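Phage integrase/site-specific recombinase (Haloarcula marismortui, PDB 3NRW) is probably a tyrosine-type DNA integrase, represented here by its all-helical N-terminal core-binding domain, the part expected to grip DNA during site-specific recombination. Local coordinates at residues 18-21 and 22-25; 37-40 and 41-44; 58-61 and 62-66; 79-82 and 83-87. One frame throughout, in Å; residues are numbered along the deposited sequence.

The four contacts follow one another along an all-helical domain, and all are local. Contact 1 lies at the surface, where helix 9-20 gives way to the turn before helix 26-45; charge and backbone polarity dominate it. Contacts 2 (helix 26-45) and 3 (helix 56-67) are partly buried. Contact 2 buries Phe39 and Trp42 and exposes Glu41 and Glu44; contact 3 buries Leu59 and Tyr62, with Asp60 and Thr64 on its watered side. Contact 4, on helix 73-92, is the most central: its centre lies about 5 Å from the centre of the chain, that of contact 1 about 16 Å. Contacts 2, 3 and 4 touch through Phe39, Tyr62, Leu83 and Trp86, while Arg66 and Glu79 bridge contacts 3 and 4.

Contact 1. Residues 18-21 and 22-25; sequences AHRQ and TDAA
Arg20 and Asp23 meet through charge rather than through a directed bond. The carboxylate oxygen Asp23 OD1 sits above the centre of the Arg20 guanidinium, 3.0 Å from its plane, and the two flat groups are inclined at 66°. Arg20 NH1 lies 3.2 Å from Asp23 OD1, a salt bridge in which no N-H points at the oxygen. Both side chains are folded to reach this arrangement. Arg20 is bent at its second and third torsions, which curls the guanidinium back beside its own helix end, while CG of Asp23 stands between the backbone N and the carbonyl carbon (chi1 51°), bringing the short acid over the cation. A long, flexible arginine and a short acid suit this place, since one can bend to meet the other across a tight turn.

The backbone draws the same two residues together. Asp23 N donates to Arg20 O over 3.2 Å, with an N-H...O angle of 144° and the donor well above the carbonyl plane. The methyl Thr22 CG2, lodged between its own backbone N and carbonyl carbon, makes a tight approach of 3.1 Å to His19 O. Ala24 CB lies 3.4 Å from Arg20 O. Alanine is small enough to sit against the carbonyl here.

The turn carries the chain from helix 9-20 to helix 26-45, with Ala25 as the N-cap residue of the second. Arg20, Gln21 and Ala24 all rest on Ile29 of helix 26-45, Arg20 also touches Phe32, and His19 stacks its ring on Tyr89 of helix 73-92.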
loop_
_atom_site.group_PDB
_atom_site.type_symbol
_atom_site.label_atom_id
_atom_site.label_comp_id
_atom_site.label_asym_id
_atom_site.label_seq_id
_atom_site.Cartn_x
_atom_site.Cartn_y
_atom_site.Cartn_z
ATOM N N ALA A 18 -1.143 -1.434 12.877
ATOM C CA ALA A 18 -1.000 -2.004 14.215
ATOM C C ALA A 18 0.421 -2.535 14.380
ATOM O O ALA A 18 1.036 -2.392 15.442
ATOM C CB ALA A 18 -2.010 -3.133 14.418
ATOM N N HIS A 19 0.931 -3.155 13.319
ATOM C CA HIS A 19 2.276 -3.717 13.306
ATOM C C HIS A 19 3.358 -2.652 13.469
ATOM O O HIS A 19 4.387 -2.893 14.104
ATOM C CB HIS A 19 2.505 -4.502 12.005
ATOM C CG HIS A 19 3.945 -4.786 11.712
ATOM N ND1 HIS A 19 4.690 -4.019 10.839
ATOM C CD2 HIS A 19 4.781 -5.740 12.181
ATOM C CE1 HIS A 19 5.924 -4.492 10.785
ATOM N NE2 HIS A 19 6.005 -5.536 11.591
ATOM N N ARG A 20 3.126 -1.479 12.889
ATOM C CA ARG A 20 4.083 -0.376 12.973
ATOM C C ARG A 20 3.861 0.424 14.254
ATOM O O ARG A 20 4.696 1.245 14.641
ATOM C CB ARG A 20 3.933 0.548 11.761
ATOM C CG ARG A 20 4.430 -0.052 10.451
ATOM C CD ARG A 20 5.946 -0.195 10.457
ATOM N NE ARG A 20 6.600 1.091 10.686
ATOM C CZ ARG A 20 7.911 1.290 10.626
ATOM N NH1 ARG A 20 8.724 0.283 10.339
ATOM N NH2 ARG A 20 8.411 2.497 10.854
ATOM N N GLN A 21 2.732 0.169 14.906
ATOM C CA GLN A 21 2.365 0.853 16.142
ATOM C C GLN A 21 3.303 0.460 17.284
ATOM O O GLN A 21 2.953 0.608 18.455
ATOM C CB GLN A 21 0.929 0.490 16.525
ATOM C CG GLN A 21 0.270 1.438 17.513
ATOM C CD GLN A 21 -0.381 2.622 16.828
ATOM O OE1 GLN A 21 -1.312 2.459 16.039
ATOM N NE2 GLN A 21 0.106 3.822 17.124
ATOM N N THR A 22 4.488 -0.040 16.947
ATOM C CA THR A 22 5.447 -0.451 17.967
ATOM C C THR A 22 6.797 0.246 17.837
ATOM O O THR A 22 7.498 0.436 18.831
ATOM C CB THR A 22 5.680 -1.975 17.932
ATOM O OG1 THR A 22 6.639 -2.335 18.934
ATOM C CG2 THR A 22 6.196 -2.405 16.567
ATOM N N ASP A 23 7.162 0.622 16.615
ATOM C CA ASP A 23 8.436 1.293 16.378
ATOM C C ASP A 23 8.291 2.591 15.587
ATOM O O ASP A 23 9.232 3.031 14.922
ATOM C CB ASP A 23 9.400 0.352 15.650
ATOM C CG ASP A 23 8.783 -0.276 14.411
ATOM O OD1 ASP A 23 8.274 0.469 13.547
ATOM O OD2 ASP A 23 8.811 -1.521 14.301
ATOM N N ALA A 24 7.114 3.202 15.664
ATOM C CA ALA A 24 6.854 4.450 14.954
ATOM C C ALA A 24 6.058 5.421 15.816
ATOM O O ALA A 24 5.201 5.011 16.599
ATOM C CB ALA A 24 6.099 4.166 13.660
ATOM N N ALA A 25 6.349 6.711 15.671
ATOM C CA ALA A 25 5.651 7.745 16.427
ATOM C C ALA A 25 4.211 7.840 15.925
ATOM O O ALA A 25 3.906 7.384 14.823
ATOM C CB ALA A 25 6.359 9.086 16.250
#

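Contact 2. Residues 37-40 and 41-44; sequences KHFV and EWAE
The Phe39 ring carries Trp42 CE3 over one face, and the methyl of Ala43 approaches it obliquely, with Phe39 CE1 3.8 Å from Ala43 CB. The meeting with Trp42 is slanted: the phenyl and the indole six-membered ring have planes 46° apart, and Phe39 CE2 comes to 4.0 Å from Trp42 CZ3. In another flat pair, His38 and Glu41, the ring and carboxylate planes are nearly parallel, 12° apart, and the two side chains run side by side, pointing the same way; His38 CD2 is 3.9 Å from Glu41 OE2.

With Glu41 CG between the backbone N and the carbonyl carbon (chi1 45°), that carbon is pressed tightly on Lys37 O, at 2.9 Å. One turn after Val40, Glu44 runs beside it, pointing the same way, with Glu44 OE2 3.5 Å from Val40 CG1. Four successive i to i+4 backbone bonds hold the turn, including Ala43 N to Phe39 O at 2.7 Å.

Large aromatics suit the inward side and acids the outer one. Phe39 and Trp42 each meet Tyr62 of helix 56-67 edge-to-face, and Phe39 also reaches Leu83 and Trp86 of helix 73-92. Against helix 9-20 lie Val40 on Arg13, Ala43 on Pro9 and Glu44 on Arg10, so helix 26-45 touches all three other helices.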
loop_
_atom_site.group_PDB
_atom_site.type_symbol
_atom_site.label_atom_id
_atom_site.label_comp_id
_atom_site.label_asym_id
_atom_site.label_seq_id
_atom_site.Cartn_x
_atom_site.Cartn_y
_atom_site.Cartn_z
ATOM N N LYS A 37 -4.782 5.318 2.762
ATOM C CA LYS A 37 -6.218 5.503 2.613
ATOM C C LYS A 37 -6.556 5.609 1.130
ATOM O O LYS A 37 -7.573 5.086 0.678
ATOM C CB LYS A 37 -6.683 6.768 3.344
ATOM C CG LYS A 37 -8.182 7.033 3.217
ATOM C CD LYS A 37 -8.555 8.353 3.871
ATOM C CE LYS A 37 -10.001 8.722 3.588
ATOM N NZ LYS A 37 -10.358 10.051 4.161
ATOM N N HIS A 38 -5.696 6.277 0.367
ATOM C CA HIS A 38 -5.940 6.434 -1.058
ATOM C C HIS A 38 -5.922 5.093 -1.762
ATOM O O HIS A 38 -6.708 4.851 -2.678
ATOM C CB HIS A 38 -4.902 7.360 -1.694
ATOM C CG HIS A 38 -4.938 8.750 -1.148
ATOM N ND1 HIS A 38 -4.023 9.210 -0.223
ATOM C CD2 HIS A 38 -5.819 9.757 -1.339
ATOM C CE1 HIS A 38 -4.344 10.442 0.131
ATOM N NE2 HIS A 38 -5.430 10.796 -0.531
ATOM N N PHE A 39 -5.025 4.219 -1.337
ATOM C CA PHE A 39 -4.937 2.918 -1.967
ATOM C C PHE A 39 -6.132 2.033 -1.629
ATOM O O PHE A 39 -6.683 1.366 -2.503
ATOM C CB PHE A 39 -3.653 2.205 -1.565
ATOM C CG PHE A 39 -3.460 0.910 -2.281
ATOM C CD1 PHE A 39 -4.021 -0.263 -1.786
ATOM C CD2 PHE A 39 -2.816 0.882 -3.507
ATOM C CE1 PHE A 39 -3.944 -1.446 -2.508
ATOM C CE2 PHE A 39 -2.734 -0.296 -4.237
ATOM C CZ PHE A 39 -3.303 -1.459 -3.738
ATOM N N VAL A 40 -6.530 2.023 -0.363
ATOM C CA VAL A 40 -7.657 1.194 0.045
ATOM C C VAL A 40 -8.935 1.572 -0.697
ATOM O O VAL A 40 -9.640 0.696 -1.197
ATOM C CB VAL A 40 -7.893 1.277 1.568
ATOM C CG1 VAL A 40 -9.147 0.499 1.948
ATOM C CG2 VAL A 40 -6.687 0.699 2.299
ATOM N N GLU A 41 -9.237 2.867 -0.785
ATOM C CA GLU A 41 -10.445 3.291 -1.489
ATOM C C GLU A 41 -10.351 2.945 -2.974
ATOM O O GLU A 41 -11.318 2.468 -3.566
ATOM C CB GLU A 41 -10.685 4.794 -1.301
ATOM C CG GLU A 41 -9.456 5.661 -1.480
ATOM C CD GLU A 41 -9.762 7.142 -1.349
ATOM O OE1 GLU A 41 -10.631 7.633 -2.101
ATOM O OE2 GLU A 41 -9.129 7.815 -0.504
ATOM N N TRP A 42 -9.182 3.176 -3.569
ATOM C CA TRP A 42 -8.965 2.866 -4.976
ATOM C C TRP A 42 -9.123 1.366 -5.224
ATOM O O TRP A 42 -9.837 0.948 -6.140
ATOM C CB TRP A 42 -7.562 3.315 -5.403
ATOM C CG TRP A 42 -7.185 2.933 -6.817
ATOM C CD1 TRP A 42 -7.440 3.641 -7.960
ATOM C CD2 TRP A 42 -6.472 1.762 -7.223
ATOM N NE1 TRP A 42 -6.925 2.983 -9.053
ATOM C CE2 TRP A 42 -6.325 1.825 -8.629
ATOM C CE3 TRP A 42 -5.939 0.662 -6.537
ATOM C CZ2 TRP A 42 -5.669 0.832 -9.358
ATOM C CZ3 TRP A 42 -5.284 -0.332 -7.267
ATOM C CH2 TRP A 42 -5.156 -0.236 -8.663
ATOM N N ALA A 43 -8.458 0.554 -4.410
ATOM C CA ALA A 43 -8.534 -0.896 -4.573
ATOM C C ALA A 43 -9.965 -1.403 -4.396
ATOM O O ALA A 43 -10.433 -2.221 -5.190
ATOM C CB ALA A 43 -7.605 -1.596 -3.577
ATOM N N GLU A 44 -10.661 -0.917 -3.372
ATOM C CA GLU A 44 -12.031 -1.358 -3.135
ATOM C C GLU A 44 -12.928 -0.984 -4.315
ATOM O O GLU A 44 -13.767 -1.780 -4.737
ATOM C CB GLU A 44 -12.590 -0.748 -1.846
ATOM C CG GLU A 44 -11.864 -1.208 -0.574
ATOM C CD GLU A 44 -12.510 -0.693 0.692
ATOM O OE1 GLU A 44 -13.349 0.228 0.600
ATOM O OE2 GLU A 44 -12.173 -1.200 1.786
#

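Contact 3. Residues 58-61 and 62-66; sequences KLDE and YETFR
Thr64 OG1 lies beside its own backbone N (chi1 -60°), turned back over the preceding turn and 3.0 Å from Asp60 O, the carbonyl that also accepts Thr64 N in a regular helix bond. The carboxylate of Asp60, its carbon trans to the backbone N (chi1 -179°), is placed near Glu63 and the bridging waters. The hydroxyl remains 4.0 Å from Asp60 OD2; a water 3.0 Å from Asp60 OD1 and 2.9 Å from Thr64 OG1 links the two side chains.

Glu63 has a fully extended chain, which carries OE2 to within 4.4 Å of Asp60 OD1. Between these like charges stands a water that donates to both, 2.7 Å from Asp60 OD1 and 2.8 Å from Glu63 OE2, probably easing their repulsion. Asp60 and Thr64, short and polar, suit this watered side, whereas the longer, buried Glu63 reaches both the water and His105 ND1, to which OE1 is bonded.

Leu59 and Tyr62 turn to the core. Buried Arg66 joins them, its CG 3.4 Å above the plane of the Tyr62 ring, offset toward its rim. Leu59 packs on Leu87 and Tyr62 on Leu83 of helix 73-92, while Tyr62 and Arg66 touch His38 of helix 26-45.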
loop_
_atom_site.group_PDB
_atom_site.type_symbol
_atom_site.label_atom_id
_atom_site.label_comp_id
_atom_site.label_asym_id
_atom_site.label_seq_id
_atom_site.Cartn_x
_atom_site.Cartn_y
_atom_site.Cartn_z
ATOM N N LYS A 58 -1.594 -3.679 -11.943
ATOM C CA LYS A 58 -2.470 -2.966 -11.024
ATOM C C LYS A 58 -1.703 -1.903 -10.245
ATOM O O LYS A 58 -2.216 -0.804 -10.012
ATOM C CB LYS A 58 -3.150 -3.949 -10.063
ATOM C CG LYS A 58 -4.017 -4.980 -10.775
ATOM C CD LYS A 58 -4.664 -5.941 -9.791
ATOM C CE LYS A 58 -5.392 -7.059 -10.519
ATOM N NZ LYS A 58 -6.443 -6.518 -11.423
ATOM N N LEU A 59 -0.473 -2.218 -9.849
ATOM C CA LEU A 59 0.338 -1.249 -9.110
ATOM C C LEU A 59 0.648 -0.037 -9.986
ATOM O O LEU A 59 0.641 1.105 -9.506
ATOM C CB LEU A 59 1.643 -1.891 -8.628
ATOM C CG LEU A 59 1.498 -2.933 -7.512
ATOM C CD1 LEU A 59 2.855 -3.544 -7.204
ATOM C CD2 LEU A 59 0.907 -2.284 -6.270
ATOM N N ASP A 60 0.916 -0.281 -11.268
ATOM C CA ASP A 60 1.210 0.810 -12.197
ATOM C C ASP A 60 -0.045 1.657 -12.406
ATOM O O ASP A 60 0.038 2.871 -12.561
ATOM C CB ASP A 60 1.687 0.261 -13.546
ATOM C CG ASP A 60 2.032 1.368 -14.538
ATOM O OD1 ASP A 60 3.120 1.974 -14.414
ATOM O OD2 ASP A 60 1.203 1.646 -15.434
ATOM N N GLU A 61 -1.206 1.006 -12.427
ATOM C CA GLU A 61 -2.462 1.717 -12.594
ATOM C C GLU A 61 -2.633 2.651 -11.409
ATOM O O GLU A 61 -3.022 3.809 -11.568
ATOM C CB GLU A 61 -3.635 0.738 -12.646
ATOM C CG GLU A 61 -3.760 -0.007 -13.966
ATOM C CD GLU A 61 -4.474 0.804 -15.031
ATOM O OE1 GLU A 61 -5.724 0.813 -15.030
ATOM O OE2 GLU A 61 -3.791 1.443 -15.860
ATOM N N TYR A 62 -2.339 2.146 -10.216
ATOM C CA TYR A 62 -2.481 2.964 -9.021
ATOM C C TYR A 62 -1.533 4.153 -9.060
ATOM O O TYR A 62 -1.929 5.289 -8.780
ATOM C CB TYR A 62 -2.208 2.151 -7.757
ATOM C CG TYR A 62 -2.341 2.992 -6.508
ATOM C CD1 TYR A 62 -1.222 3.349 -5.762
ATOM C CD2 TYR A 62 -3.583 3.466 -6.098
ATOM C CE1 TYR A 62 -1.337 4.162 -4.634
ATOM C CE2 TYR A 62 -3.714 4.278 -4.976
ATOM C CZ TYR A 62 -2.586 4.620 -4.249
ATOM O OH TYR A 62 -2.713 5.416 -3.140
ATOM N N GLU A 63 -0.278 3.898 -9.406
ATOM C CA GLU A 63 0.694 4.975 -9.462
ATOM C C GLU A 63 0.239 6.085 -10.405
ATOM O O GLU A 63 0.309 7.273 -10.075
ATOM C CB GLU A 63 2.052 4.439 -9.908
ATOM C CG GLU A 63 3.120 5.512 -9.994
ATOM C CD GLU A 63 4.451 4.962 -10.440
ATOM O OE1 GLU A 63 5.387 5.769 -10.614
ATOM O OE2 GLU A 63 4.558 3.730 -10.615
ATOM N N THR A 64 -0.230 5.695 -11.585
ATOM C CA THR A 64 -0.693 6.665 -12.569
ATOM C C THR A 64 -1.902 7.447 -12.067
ATOM O O THR A 64 -2.032 8.647 -12.315
ATOM C CB THR A 64 -1.031 5.960 -13.876
ATOM O OG1 THR A 64 0.149 5.311 -14.358
ATOM C CG2 THR A 64 -1.512 6.956 -14.912
ATOM N N PHE A 65 -2.787 6.754 -11.363
ATOM C CA PHE A 65 -3.971 7.370 -10.789
ATOM C C PHE A 65 -3.523 8.476 -9.830
ATOM O O PHE A 65 -3.958 9.628 -9.942
ATOM C CB PHE A 65 -4.781 6.290 -10.062
ATOM C CG PHE A 65 -5.816 6.822 -9.117
ATOM C CD1 PHE A 65 -5.626 6.717 -7.741
ATOM C CD2 PHE A 65 -6.995 7.390 -9.593
ATOM C CE1 PHE A 65 -6.599 7.165 -6.849
ATOM C CE2 PHE A 65 -7.976 7.842 -8.710
ATOM C CZ PHE A 65 -7.778 7.728 -7.334
ATOM N N ARG A 66 -2.632 8.137 -8.903
ATOM C CA ARG A 66 -2.148 9.120 -7.936
ATOM C C ARG A 66 -1.392 10.272 -8.615
ATOM O O ARG A 66 -1.486 11.422 -8.182
ATOM C CB ARG A 66 -1.260 8.442 -6.883
ATOM C CG ARG A 66 -2.011 7.447 -5.990
ATOM C CD ARG A 66 -3.181 8.115 -5.265
ATOM N NE ARG A 66 -2.726 9.082 -4.270
ATOM C CZ ARG A 66 -3.354 10.220 -3.986
ATOM N NH1 ARG A 66 -4.472 10.548 -4.624
ATOM N NH2 ARG A 66 -2.861 11.037 -3.067
HETATM O O HOH W 1 5.057 1.886 -12.605
HETATM O O HOH W 2 0.309 3.980 -16.379
HETATM O O HOH W 3 2.894 4.889 -13.648
#

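Contact 4. Residues 79-82 and 83-87; sequences EMQT and LKNWL
Glu79 joins the next turn through its backbone, Leu83 N donating to Glu79 O; its buried carboxylate points to helix 56-67, where it forms a salt bridge with Arg66. Met80, present as selenomethionine, lies alongside Leu83 and points the same way, its terminal CE 3.8 Å from Leu83 CD2. Bends at its second and third torsions fold that methyl toward the leucine, and a flexible unbranched chain suits such a fit against a branched neighbour.

Gln81 reaches across one turn to Asn85. Its chain bends at chi2 (60°), bringing Gln81 NE2 to 2.8 Å from Asn85 OD1; the N-H...O angle of 128° makes this a weak bond, and the amide planes are 35° apart. The backbones of the same residues are tied by Asn85 N to Gln81 O, 2.9 Å. Thr82 shares a water with Asn85: the water lies 3.1 Å from Thr82 OG1 and accepts from Asn85 ND2 at 3.2 Å. Thr82 OG1 also bonds Arg35 of helix 26-45.

The chemistry divides round the helix. Met80 CE lies against the aliphatic part of Glu63, near its CB, and against Leu83, so apolar packing holds that side; the polar side relies on several modest bonds, one of them through water.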
loop_
_atom_site.group_PDB
_atom_site.type_symbol
_atom_site.label_atom_id
_atom_site.label_comp_id
_atom_site.label_asym_id
_atom_site.label_seq_id
_atom_site.Cartn_x
_atom_site.Cartn_y
_atom_site.Cartn_z
ATOM N N GLU A 79 4.377 8.494 -0.639
ATOM C CA GLU A 79 3.192 7.659 -0.685
ATOM C C GLU A 79 3.535 6.309 -1.300
ATOM O O GLU A 79 3.112 5.258 -0.807
ATOM C CB GLU A 79 2.123 8.347 -1.524
ATOM C CG GLU A 79 0.738 7.839 -1.282
ATOM C CD GLU A 79 -0.277 8.534 -2.147
ATOM O OE1 GLU A 79 -0.369 9.779 -2.083
ATOM O OE2 GLU A 79 -0.978 7.829 -2.898
HETATM N N MSE A 80 4.300 6.333 -2.385
HETATM C CA MSE A 80 4.679 5.089 -3.045
HETATM C C MSE A 80 5.649 4.293 -2.175
HETATM O O MSE A 80 5.630 3.062 -2.187
HETATM C CB MSE A 80 5.306 5.370 -4.420
HETATM C CG MSE A 80 4.338 5.971 -5.455
HETATM SE SE MSE A 80 2.745 4.901 -5.732
HETATM C CE MSE A 80 3.521 3.329 -6.584
ATOM N N GLN A 81 6.492 4.998 -1.426
ATOM C CA GLN A 81 7.460 4.351 -0.543
ATOM C C GLN A 81 6.733 3.622 0.585
ATOM O O GLN A 81 7.118 2.519 0.982
ATOM C CB GLN A 81 8.421 5.382 0.047
ATOM C CG GLN A 81 9.439 4.790 1.005
ATOM C CD GLN A 81 10.314 3.743 0.344
ATOM O OE1 GLN A 81 11.070 4.043 -0.581
ATOM N NE2 GLN A 81 10.208 2.501 0.809
ATOM N N THR A 82 5.685 4.247 1.113
ATOM C CA THR A 82 4.921 3.612 2.170
ATOM C C THR A 82 4.193 2.421 1.561
ATOM O O THR A 82 4.086 1.376 2.190
ATOM C CB THR A 82 3.915 4.586 2.825
ATOM O OG1 THR A 82 4.615 5.464 3.720
ATOM C CG2 THR A 82 2.858 3.818 3.610
ATOM N N LEU A 83 3.710 2.572 0.329
ATOM C CA LEU A 83 3.028 1.470 -0.346
ATOM C C LEU A 83 4.019 0.316 -0.460
ATOM O O LEU A 83 3.690 -0.843 -0.197
ATOM C CB LEU A 83 2.557 1.896 -1.748
ATOM C CG LEU A 83 1.943 0.798 -2.627
ATOM C CD1 LEU A 83 0.767 0.164 -1.904
ATOM C CD2 LEU A 83 1.495 1.370 -3.971
ATOM N N LYS A 84 5.246 0.647 -0.848
ATOM C CA LYS A 84 6.301 -0.348 -0.997
ATOM C C LYS A 84 6.592 -1.071 0.323
ATOM O O LYS A 84 6.666 -2.299 0.363
ATOM C CB LYS A 84 7.584 0.321 -1.504
ATOM C CG LYS A 84 8.795 -0.602 -1.525
ATOM C CD LYS A 84 8.722 -1.583 -2.675
ATOM C CE LYS A 84 9.565 -1.114 -3.851
ATOM N NZ LYS A 84 11.023 -1.222 -3.556
ATOM N N ASN A 85 6.764 -0.309 1.398
ATOM C CA ASN A 85 7.052 -0.906 2.699
ATOM C C ASN A 85 5.894 -1.771 3.170
ATOM O O ASN A 85 6.087 -2.796 3.833
ATOM C CB ASN A 85 7.337 0.175 3.737
ATOM C CG ASN A 85 8.531 1.019 3.368
ATOM O OD1 ASN A 85 9.411 0.571 2.637
ATOM N ND2 ASN A 85 8.578 2.240 3.879
ATOM N N TRP A 86 4.684 -1.350 2.829
ATOM C CA TRP A 86 3.498 -2.095 3.209
ATOM C C TRP A 86 3.517 -3.462 2.537
ATOM O O TRP A 86 3.327 -4.482 3.201
ATOM C CB TRP A 86 2.258 -1.305 2.804
ATOM C CG TRP A 86 0.950 -1.938 3.114
ATOM C CD1 TRP A 86 0.639 -2.733 4.178
ATOM C CD2 TRP A 86 -0.269 -1.725 2.398
ATOM N NE1 TRP A 86 -0.716 -3.023 4.175
ATOM C CE2 TRP A 86 -1.290 -2.412 3.094
ATOM C CE3 TRP A 86 -0.596 -1.011 1.239
ATOM C CZ2 TRP A 86 -2.621 -2.401 2.662
ATOM C CZ3 TRP A 86 -1.925 -1.003 0.810
ATOM C CH2 TRP A 86 -2.917 -1.692 1.523
ATOM N N LEU A 87 3.763 -3.489 1.231
ATOM C CA LEU A 87 3.803 -4.753 0.510
ATOM C C LEU A 87 4.936 -5.658 0.996
ATOM O O LEU A 87 4.801 -6.881 0.970
ATOM C CB LEU A 87 3.918 -4.510 -0.996
ATOM C CG LEU A 87 2.719 -3.776 -1.612
ATOM C CD1 LEU A 87 2.893 -3.697 -3.117
ATOM C CD2 LEU A 87 1.417 -4.505 -1.267
HETATM O O HOH W 4 5.993 3.323 5.461
#